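PDB 4OY6: putative secreted cellulose-binding protein from Streptomyces coelicolor, which probably oxidises cellulose at a copper centre, as a secreted lytic polysaccharide monooxygenase of the AA10 family. Local coordinates for residues A[116-121]-A[132-137]. Residues are numbered along the deposited sequence; the frame is centred on the assembly and turned at random. Where two conformers were deposited one is given.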
loop_
_atom_site.group_PDB
_atom_site.type_symbol
_atom_site.label_atom_id
_atom_site.label_comp_id
_atom_site.label_asym_id
_atom_site.label_seq_id
_atom_site.Cartn_x
_atom_site.Cartn_y
_atom_site.Cartn_z
ATOM N N TYR A 116 -3.582 -4.733 -7.939
ATOM C CA TYR A 116 -4.441 -3.853 -8.698
ATOM C C TYR A 116 -3.725 -2.539 -8.964
ATOM O O TYR A 116 -2.804 -2.166 -8.259
ATOM C CB TYR A 116 -5.734 -3.525 -7.939
ATOM C CG TYR A 116 -6.557 -4.711 -7.521
ATOM C CD1 TYR A 116 -6.264 -5.399 -6.339
ATOM C CD2 TYR A 116 -7.604 -5.181 -8.301
ATOM C CE1 TYR A 116 -7.006 -6.484 -5.946
ATOM C CE2 TYR A 116 -8.358 -6.282 -7.913
ATOM C CZ TYR A 116 -8.055 -6.918 -6.728
ATOM O OH TYR A 116 -8.787 -7.999 -6.350
ATOM N N VAL A 117 -4.198 -1.818 -9.966
ATOM C CA VAL A 117 -3.770 -0.433 -10.183
ATOM C C VAL A 117 -5.012 0.405 -10.453
ATOM O O VAL A 117 -5.987 -0.067 -11.045
ATOM C CB VAL A 117 -2.731 -0.287 -11.338
ATOM C CG1 VAL A 117 -2.301 1.162 -11.498
ATOM C CG2 VAL A 117 -1.488 -1.147 -11.106
ATOM N N THR A 118 -4.991 1.656 -10.039
ATOM C CA THR A 118 -6.089 2.567 -10.365
ATOM C C THR A 118 -6.195 2.735 -11.881
ATOM O O THR A 118 -5.193 2.785 -12.609
ATOM C CB THR A 118 -5.928 3.924 -9.667
ATOM O OG1 THR A 118 -4.636 4.456 -9.955
ATOM C CG2 THR A 118 -6.107 3.772 -8.171
ATOM N N LYS A 119 -7.442 2.826 -12.331
ATOM C CA LYS A 119 -7.726 2.989 -13.744
ATOM C C LYS A 119 -7.212 4.327 -14.273
ATOM O O LYS A 119 -7.181 5.341 -13.576
ATOM C CB LYS A 119 -9.251 2.941 -13.988
ATOM C CG LYS A 119 -9.898 1.609 -13.641
ATOM C CD LYS A 119 -11.409 1.636 -13.798
ATOM C CE LYS A 119 -12.006 0.315 -13.341
ATOM N NZ LYS A 119 -13.478 0.303 -13.521
ATOM N N GLN A 120 -6.857 4.342 -15.549
ATOM C CA GLN A 120 -6.600 5.603 -16.255
ATOM C C GLN A 120 -7.817 6.488 -16.099
ATOM O O GLN A 120 -8.951 6.030 -16.252
ATOM C CB GLN A 120 -6.424 5.401 -17.756
ATOM C CG GLN A 120 -5.117 4.799 -18.214
ATOM C CD GLN A 120 -3.939 5.755 -18.057
ATOM O OE1 GLN A 120 -3.235 5.703 -17.063
ATOM N NE2 GLN A 120 -3.695 6.595 -19.060
ATOM N N GLY A 121 -7.594 7.751 -15.823
ATOM C CA GLY A 121 -8.691 8.704 -15.643
ATOM C C GLY A 121 -9.016 8.983 -14.189
ATOM O O GLY A 121 -9.602 10.008 -13.873
ATOM N N GLY A 132 -14.216 0.087 -7.320
ATOM C CA GLY A 132 -14.644 0.278 -8.695
ATOM C C GLY A 132 -13.662 1.031 -9.567
ATOM O O GLY A 132 -13.749 0.968 -10.792
ATOM N N GLU A 133 -12.708 1.720 -8.942
ATOM C CA GLU A 133 -11.669 2.458 -9.660
ATOM C C GLU A 133 -10.396 1.676 -9.816
ATOM O O GLU A 133 -9.414 2.230 -10.296
ATOM C CB GLU A 133 -11.362 3.775 -8.936
ATOM C CG GLU A 133 -12.525 4.751 -8.899
ATOM C CD GLU A 133 -12.754 5.476 -10.198
ATOM O OE1 GLU A 133 -12.140 5.112 -11.231
ATOM O OE2 GLU A 133 -13.545 6.449 -10.161
ATOM N N LEU A 134 -10.405 0.398 -9.415
ATOM C CA LEU A 134 -9.263 -0.484 -9.589
ATOM C C LEU A 134 -9.429 -1.420 -10.764
ATOM O O LEU A 134 -10.551 -1.862 -11.071
ATOM C CB LEU A 134 -9.037 -1.327 -8.341
ATOM C CG LEU A 134 -8.651 -0.612 -7.060
ATOM C CD1 LEU A 134 -8.568 -1.603 -5.905
ATOM C CD2 LEU A 134 -7.351 0.142 -7.210
ATOM N N GLN A 135 -8.298 -1.725 -11.392
ATOM C CA GLN A 135 -8.201 -2.813 -12.344
ATOM C C GLN A 135 -7.148 -3.821 -11.889
ATOM O O GLN A 135 -6.071 -3.455 -11.438
ATOM C CB GLN A 135 -7.957 -2.295 -13.747
ATOM C CG GLN A 135 -6.623 -1.657 -13.986
ATOM C CD GLN A 135 -6.471 -1.095 -15.391
ATOM O OE1 GLN A 135 -5.600 -1.509 -16.176
ATOM N NE2 GLN A 135 -7.343 -0.163 -15.723
ATOM N N GLN A 136 -7.478 -5.093 -11.988
ATOM C CA GLN A 136 -6.556 -6.126 -11.584
ATOM C C GLN A 136 -5.432 -6.177 -12.606
ATOM O O GLN A 136 -5.692 -6.214 -13.812
ATOM C CB GLN A 136 -7.260 -7.478 -11.430
ATOM C CG GLN A 136 -6.353 -8.618 -10.984
ATOM C CD GLN A 136 -7.100 -9.897 -10.701
ATOM O OE1 GLN A 136 -7.907 -9.963 -9.800
ATOM N NE2 GLN A 136 -6.802 -10.915 -11.447
ATOM N N VAL A 137 -4.187 -6.178 -12.125
ATOM C CA VAL A 137 -3.031 -6.339 -12.980
ATOM C C VAL A 137 -2.264 -7.639 -12.795
ATOM O O VAL A 137 -1.504 -8.023 -13.673
ATOM C CB VAL A 137 -2.107 -5.137 -12.967
ATOM C CG1 VAL A 137 -2.840 -3.886 -13.450
ATOM C CG2 VAL A 137 -1.502 -4.958 -11.600
HETATM O O HOH W 1 -10.280 -8.951 -8.485
HETATM O O HOH W 2 -7.214 2.002 -17.264
#
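Val117 and Gln135 form the antiparallel hydrogen-bonded pair that joins strand 110-118 to strand 134-139 in the mixed sheet of this AA10 β-sandwich core. Val117 N donates to Gln135 O at 2.9 Å, and Gln135 N returns the bond to Val117 O. The non-hydrogen-bonded pairs Tyr116–Gln136 and Thr118–Leu134 flank it.

Tyr116 has CG anti to its carbonyl carbon (chi1 -57°), which lays the ring beside the neighbouring strand: CD2 lies 3.6 Å from Gln136 CA, while CB and CG meet Leu134 CD1. Gln136, with CG anti to the backbone N, crosses the ring obliquely, its CB near Tyr116 CE2 and its amide plane turned 73° from the ring, and one water joins Tyr116 OH to Gln136 OE1, which accepts its hydrogen bond. Leu134 CD2 meets Thr118 CG2, whose OG1 is bonded to Val163 N of strand 161-170. On the Val117–Gln135 face, Val117 CG2 packs 3.8 Å from Val137 CG2.

Past the strand end, Lys119 N binds Glu133 O, and the lysine chain, extended beyond CG, runs across toward the 3-10 segment 132-133, its CG 3.4 Å from Glu133 O. Its ammonium meets the Gly132 carbonyl almost head-on, with a C=O...NZ angle of 166°. A methionine in its place would probably leave Gly132 O without this donor. Gln135 NE2 sits 3.7 Å from Lys119 CG and donates to a water that also accepts from Gln120 N.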